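Local coordinates for protein probable dipeptidase (Pseudomonas aeruginosa, PDB 3B40) that probably acts as a metal-dependent dipeptidase of the M19 membrane dipeptidase family, at residues G86-D89 / E90-Q94; V166-D170 / W171-S175. The protein carries 11 engineered substitutions. One frame throughout, in Å; residues are numbered along the deposited sequence.

Contact 1: G86-D89 / E90-Q94; sequences GFVD and EARHQ. With CA (calcium ion), chain F.
Val88 meets one face of the Arg92 guanidinium: its CG1 lies near the rim of the group, 3.7 Å from Arg92 NH2. At the guanidinium edge, close to its plane, is the carboxylate of Asp89, whose OD1 stays 4.1 Å from Arg92 NH1. That gap is too wide for a salt bridge, though the opposite charges would probably still attract. The second flat group, the His93 imidazole, carries a carbonyl on one face: Asp89 O sits above the ring, off centre, 3.5 Å from His93 CG.

Asp89 and His93 come together through a calcium ion. OD1 and OD2 of Asp89 and NE2 of His93 are each 2.6 Å from the metal, so the carboxylate grips it with both oxygens and the imidazole with one nitrogen. The two groups meet at the metal, with Asp89 OD2 3.1 Å from His93 CE1, yet their planes stand 75° apart and they share the ion instead of stacking. CG of Asp89 lies trans to the backbone N (chi1 -172°), which swings the carboxylate along the helix toward the next turn, which carries His93.

The backbone beneath is regular. Ala91 N bonds to Phe87 O at 3.0 Å, Arg92 N to Val88 O, and His93 N to Asp89 O at 3.0 Å, while the bond from Glu90 N to Gly86 O is weak. Tyr141 packs on Phe87, Val88 and Ala91, and Arg92 NE makes a weak hydrogen bond to Pro142 O. With ligands four residues apart, Asp89 and His93 form an i, i+4 metal-binding pair on one side of the first turns of helix 87-108, a surface calcium site.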
ATOM      1  N   GLY A  86       3.988  11.446  23.310  1.00 40.32           N
ATOM      2  CA  GLY A  86       2.809  12.233  22.895  1.00 38.89           C
ATOM      3  C   GLY A  86       2.488  12.088  21.420  1.00 38.19           C
ATOM      4  O   GLY A  86       1.405  12.476  20.951  1.00 38.04           O
ATOM      5  N   PHE A  87       3.441  11.518  20.690  1.00 37.28           N
ATOM      6  CA  PHE A  87       3.300  11.242  19.257  1.00 36.13           C
ATOM      7  C   PHE A  87       2.236  10.191  18.952  1.00 35.33           C
ATOM      8  O   PHE A  87       1.626  10.224  17.879  1.00 35.52           O
ATOM      9  CB  PHE A  87       4.648  10.789  18.684  1.00 36.47           C
ATOM     10  CG  PHE A  87       5.522  11.919  18.226  1.00 35.80           C
ATOM     11  CD1 PHE A  87       6.027  11.931  16.936  1.00 36.17           C
ATOM     12  CD2 PHE A  87       5.813  12.980  19.073  1.00 37.20           C
ATOM     13  CE1 PHE A  87       6.834  12.973  16.500  1.00 38.34           C
ATOM     14  CE2 PHE A  87       6.621  14.027  18.654  1.00 37.70           C
ATOM     15  CZ  PHE A  87       7.130  14.029  17.361  1.00 37.03           C
ATOM     16  N   VAL A  88       2.016   9.256  19.882  1.00 34.00           N
ATOM     17  CA  VAL A  88       0.966   8.242  19.706  1.00 32.61           C
ATOM     18  C   VAL A  88      -0.403   8.903  19.597  1.00 32.12           C
ATOM     19  O   VAL A  88      -1.209   8.522  18.747  1.00 31.96           O
ATOM     20  CB  VAL A  88       0.958   7.160  20.827  1.00 33.10           C
ATOM     21  CG1 VAL A  88      -0.048   6.046  20.495  1.00 31.76           C
ATOM     22  CG2 VAL A  88       2.355   6.555  21.011  1.00 32.97           C
ATOM     23  N   ASP A  89      -0.666   9.895  20.444  1.00 31.43           N
ATOM     24  CA  ASP A  89      -1.956  10.572  20.411  1.00 31.23           C
ATOM     25  C   ASP A  89      -2.118  11.388  19.130  1.00 29.84           C
ATOM     26  O   ASP A  89      -3.214  11.487  18.583  1.00 29.07           O
ATOM     27  CB  ASP A  89      -2.167  11.458  21.636  1.00 32.11           C
ATOM     28  CG  ASP A  89      -3.583  11.998  21.707  1.00 36.01           C
ATOM     29  OD1 ASP A  89      -4.539  11.179  21.852  1.00 38.33           O
ATOM     30  OD2 ASP A  89      -3.743  13.240  21.588  1.00 39.45           O
ATOM     31  N   GLU A  90      -1.026  11.963  18.651  1.00 28.32           N
ATOM     32  CA  GLU A  90      -1.051  12.677  17.372  1.00 28.03           C
ATOM     33  C   GLU A  90      -1.411  11.744  16.219  1.00 26.04           C
ATOM     34  O   GLU A  90      -2.215  12.090  15.357  1.00 25.77           O
ATOM     35  CB  GLU A  90       0.293  13.332  17.085  1.00 27.88           C
ATOM     36  CG  GLU A  90       0.202  14.385  15.986  1.00 33.50           C
ATOM     37  CD  GLU A  90      -0.667  15.574  16.403  1.00 38.36           C
ATOM     38  OE1 GLU A  90      -0.559  15.994  17.580  1.00 40.09           O
ATOM     39  OE2 GLU A  90      -1.468  16.068  15.569  1.00 40.38           O
ATOM     40  N   ALA A  91      -0.797  10.561  16.215  1.00 25.30           N
ATOM     41  CA  ALA A  91      -1.057   9.538  15.218  1.00 23.91           C
ATOM     42  C   ALA A  91      -2.540   9.145  15.253  1.00 23.55           C
ATOM     43  O   ALA A  91      -3.135   8.902  14.206  1.00 23.04           O
ATOM     44  CB  ALA A  91      -0.130   8.321  15.435  1.00 23.84           C
ATOM     45  N   ARG A  92      -3.139   9.145  16.448  1.00 23.41           N
ATOM     46  CA  ARG A  92      -4.593   8.907  16.618  1.00 23.68           C
ATOM     47  C   ARG A  92      -5.459  10.023  16.022  1.00 23.62           C
ATOM     48  O   ARG A  92      -6.504   9.769  15.423  1.00 22.76           O
ATOM     49  CB  ARG A  92      -4.951   8.732  18.082  1.00 23.93           C
ATOM     50  CG  ARG A  92      -4.440   7.451  18.709  1.00 26.38           C
ATOM     51  CD  ARG A  92      -5.107   7.201  20.084  1.00 29.07           C
ATOM     52  NE  ARG A  92      -4.466   6.050  20.713  1.00 33.76           N
ATOM     53  CZ  ARG A  92      -3.710   6.103  21.809  1.00 33.96           C
ATOM     54  NH1 ARG A  92      -3.543   7.258  22.466  1.00 34.31           N
ATOM     55  NH2 ARG A  92      -3.161   4.985  22.264  1.00 33.11           N
ATOM     56  N   HIS A  93      -5.015  11.262  16.186  1.00 23.34           N
ATOM     57  CA  HIS A  93      -5.641  12.394  15.501  1.00 23.69           C
ATOM     58  C   HIS A  93      -5.589  12.278  13.968  1.00 22.14           C
ATOM     59  O   HIS A  93      -6.553  12.603  13.308  1.00 22.12           O
ATOM     60  CB  HIS A  93      -4.997  13.697  15.951  1.00 24.19           C
ATOM     61  CG  HIS A  93      -5.246  14.024  17.391  1.00 28.92           C
ATOM     62  ND1 HIS A  93      -4.531  14.989  18.071  1.00 32.89           N
ATOM     63  CD2 HIS A  93      -6.121  13.503  18.285  1.00 31.44           C
ATOM     64  CE1 HIS A  93      -4.959  15.052  19.318  1.00 34.06           C
ATOM     65  NE2 HIS A  93      -5.922  14.159  19.475  1.00 32.96           N
ATOM     66  N   GLN A  94      -4.474  11.800  13.426  1.00 21.17           N
ATOM     67  CA  GLN A  94      -4.327  11.534  11.982  1.00 20.60           C
ATOM     68  C   GLN A  94      -5.373  10.487  11.521  1.00 20.28           C
ATOM     69  O   GLN A  94      -5.986  10.648  10.457  1.00 20.00           O
ATOM     70  CB  GLN A  94      -2.906  11.060  11.637  1.00 20.58           C
ATOM     71  CG  GLN A  94      -1.767  12.057  11.941  1.00 21.84           C
ATOM     72  CD  GLN A  94      -0.373  11.411  12.107  1.00 21.78           C
ATOM     73  OE1 GLN A  94      -0.058  10.374  11.507  1.00 21.72           O
ATOM     74  NE2 GLN A  94       0.472  12.041  12.932  1.00 23.20           N
TER
HETATM   75 CA    CA F 451      -6.352  13.064  21.828  1.00 55.06          CA

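Contact 2: V166-D170 / W171-S175; sequences VGNND and WADSS. Engineered in segment 171-175: Ala172 (natural residue Ser).
Asn168 and Asn169 hold Trp171, Ala172 and Ser174 by side-chain-to-backbone hydrogen bonds. Asn169 OD1 accepts two: from Trp171 N at 2.8 Å, in the carbonyl plane, and from Ala172 N at 3.0 Å, 40° out of that plane. Its CG stands between the backbone N and the carbonyl carbon (chi1 65°), which folds the amide back over the following residues, and ND2 goes on to Phe163 O. Asn168 OD1 takes a nearly straight bond from Ser174 N at 3.0 Å (173°), its ND2 reaching Ser184 O.

The bond from Trp171 N to the asparagine two residues earlier makes an Asx turn, around which the loop after strand 160-162 of this TIM-barrel-clan fold doubles back. Backbone pairing adds one bond, from Asn169 N to O of Ala172, an engineered residue, at 3.2 Å.

Two waters bridge clearly. One molecule donates to Asn168 OD1 and Ser174 O; another donates to Asn169 O and to Asp173 OD1, a carboxylate oxygen that also accepts from Leu188 N. A third lies between Gly167 O and Ala172 O, with more acceptors in reach than it has protons.

In van der Waals contact, Ser174 CB lies 3.2 Å from Gly167 O; the OG of the same serine is hydrogen-bonded outside the segments, to Tyr165 O and Arg176 N.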
ATOM      1  N   VAL A 166       6.429   1.921   7.689  1.00 17.31           N
ATOM      2  CA  VAL A 166       7.831   2.228   8.043  1.00 17.30           C
ATOM      3  C   VAL A 166       7.940   2.404   9.578  1.00 16.26           C
ATOM      4  O   VAL A 166       7.071   3.029  10.202  1.00 16.66           O
ATOM      5  CB  VAL A 166       8.298   3.514   7.284  1.00 17.31           C
ATOM      6  CG1 VAL A 166       9.707   3.888   7.670  1.00 18.93           C
ATOM      7  CG2 VAL A 166       8.259   3.293   5.772  1.00 16.73           C
ATOM      8  N   GLY A 167       8.978   1.833  10.193  1.00 16.68           N
ATOM      9  CA  GLY A 167       9.166   1.926  11.640  1.00 15.36           C
ATOM     10  C   GLY A 167       8.606   0.692  12.336  1.00 15.61           C
ATOM     11  O   GLY A 167       7.545   0.204  11.971  1.00 15.28           O
ATOM     12  N   ASN A 168       9.336   0.149  13.303  1.00 14.90           N
ATOM     13  CA  ASN A 168       8.810  -0.948  14.114  1.00 15.12           C
ATOM     14  C   ASN A 168       7.670  -0.417  14.949  1.00 15.33           C
ATOM     15  O   ASN A 168       7.610   0.781  15.224  1.00 15.78           O
ATOM     16  CB  ASN A 168       9.882  -1.499  15.067  1.00 14.62           C
ATOM     17  CG  ASN A 168      10.995  -2.264  14.351  1.00 13.84           C
ATOM     18  OD1 ASN A 168      10.804  -2.794  13.260  1.00 14.49           O
ATOM     19  ND2 ASN A 168      12.163  -2.363  14.997  1.00 10.04           N
ATOM     20  N   ASN A 169       6.761  -1.290  15.374  1.00 15.52           N
ATOM     21  CA  ASN A 169       5.818  -0.893  16.418  1.00 16.11           C
ATOM     22  C   ASN A 169       5.656  -2.052  17.402  1.00 16.47           C
ATOM     23  O   ASN A 169       6.286  -3.113  17.221  1.00 16.54           O
ATOM     24  CB  ASN A 169       4.458  -0.441  15.811  1.00 15.05           C
ATOM     25  CG  ASN A 169       3.736  -1.559  15.114  1.00 16.27           C
ATOM     26  OD1 ASN A 169       3.386  -2.589  15.740  1.00 18.79           O
ATOM     27  ND2 ASN A 169       3.489  -1.383  13.816  1.00 12.55           N
ATOM     28  N   ASP A 170       4.843  -1.850  18.442  1.00 15.61           N
ATOM     29  CA  ASP A 170       4.756  -2.821  19.553  1.00 16.57           C
ATOM     30  C   ASP A 170       3.994  -4.108  19.245  1.00 15.91           C
ATOM     31  O   ASP A 170       3.991  -5.024  20.047  1.00 16.29           O
ATOM     32  CB  ASP A 170       4.173  -2.169  20.807  1.00 16.68           C
ATOM     33  CG  ASP A 170       5.074  -1.068  21.349  1.00 17.10           C
ATOM     34  OD1 ASP A 170       6.305  -1.119  21.150  1.00 20.69           O
ATOM     35  OD2 ASP A 170       4.555  -0.147  21.957  1.00 19.76           O
ATOM     36  N   TRP A 171       3.356  -4.166  18.088  1.00 15.68           N
ATOM     37  CA  TRP A 171       2.628  -5.363  17.614  1.00 15.50           C
ATOM     38  C   TRP A 171       3.424  -6.201  16.602  1.00 14.38           C
ATOM     39  O   TRP A 171       3.314  -7.424  16.573  1.00 13.93           O
ATOM     40  CB  TRP A 171       1.319  -4.915  16.955  1.00 16.34           C
ATOM     41  CG  TRP A 171       0.264  -4.425  17.912  1.00 19.16           C
ATOM     42  CD1 TRP A 171       0.463  -3.911  19.174  1.00 23.47           C
ATOM     43  CD2 TRP A 171      -1.164  -4.440  17.710  1.00 18.22           C
ATOM     44  NE1 TRP A 171      -0.756  -3.570  19.746  1.00 25.35           N
ATOM     45  CE2 TRP A 171      -1.764  -3.880  18.867  1.00 22.74           C
ATOM     46  CE3 TRP A 171      -1.986  -4.840  16.655  1.00 18.62           C
ATOM     47  CZ2 TRP A 171      -3.159  -3.728  18.999  1.00 21.11           C
ATOM     48  CZ3 TRP A 171      -3.368  -4.685  16.783  1.00 20.20           C
ATOM     49  CH2 TRP A 171      -3.938  -4.138  17.947  1.00 20.54           C
ATOM     50  N   ALA A 172       4.193  -5.529  15.749  1.00 13.46           N
ATOM     51  CA  ALA A 172       4.884  -6.203  14.654  1.00 12.83           C
ATOM     52  C   ALA A 172       6.150  -5.442  14.284  1.00 12.42           C
ATOM     53  O   ALA A 172       6.145  -4.197  14.277  1.00 11.99           O
ATOM     54  CB  ALA A 172       3.956  -6.252  13.437  1.00 12.48           C
ATOM     55  N   ASP A 173       7.204  -6.179  13.932  1.00 12.58           N
ATOM     56  CA  ASP A 173       8.420  -5.587  13.320  1.00 12.49           C
ATOM     57  C   ASP A 173       8.156  -5.156  11.871  1.00 12.45           C
ATOM     58  O   ASP A 173       7.436  -5.829  11.131  1.00 11.95           O
ATOM     59  CB  ASP A 173       9.601  -6.563  13.297  1.00 11.59           C
ATOM     60  CG  ASP A 173      10.050  -7.023  14.697  1.00 15.97           C
ATOM     61  OD1 ASP A 173       9.854  -6.293  15.700  1.00 12.23           O
ATOM     62  OD2 ASP A 173      10.613  -8.141  14.784  1.00 17.57           O
ATOM     63  N   SER A 174       8.813  -4.084  11.448  1.00 12.87           N
ATOM     64  CA  SER A 174       8.647  -3.616  10.091  1.00 14.05           C
ATOM     65  C   SER A 174       9.761  -4.193   9.201  1.00 13.67           C
ATOM     66  O   SER A 174      10.822  -4.563   9.690  1.00 14.55           O
ATOM     67  CB  SER A 174       8.647  -2.086  10.067  1.00 12.73           C
ATOM     68  OG  SER A 174       8.686  -1.587   8.732  1.00 15.92           O
ATOM     69  N   SER A 175       9.520  -4.267   7.902  1.00 12.88           N
ATOM     70  CA  SER A 175      10.598  -4.578   6.964  1.00 12.83           C
ATOM     71  C   SER A 175      11.557  -3.381   6.830  1.00 14.08           C
ATOM     72  O   SER A 175      12.674  -3.511   6.317  1.00 14.71           O
ATOM     73  CB  SER A 175      10.018  -4.977   5.608  1.00 13.37           C
ATOM     74  OG  SER A 175       9.296  -3.905   4.970  1.00 12.52           O
TER
HETATM   75  O   HOH W   1       5.921  -2.630  12.009  1.00 12.21           O
HETATM   76  O   HOH W   2      12.449  -4.880  11.981  1.00 15.26           O
HETATM   77  O   HOH W   3       8.784  -4.037  16.627  1.00 11.83           O

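From the N terminus, the chain passes through strands 25-29 and 62-68 before contact 1, which lies at the start of helix 87-108, on the way to strand 113-115. Strand 131-138, helix 148-155 and strand 160-162 come next, and contact 2 follows in the loop leading to helix 193-205. Each joins immediately adjacent segments: contact 1 spans successive helical turns, whereas contact 2 closes a tight reversal. They run in series, neither nested nor crossed. Their centres are 16 Å apart and their nearest atoms about 7 Å, without touching. Contact 1 is at the surface; contact 2 is largely buried, linked through Asp173 and Ser175 to Ser215 and Gln213, beyond strand 208-210.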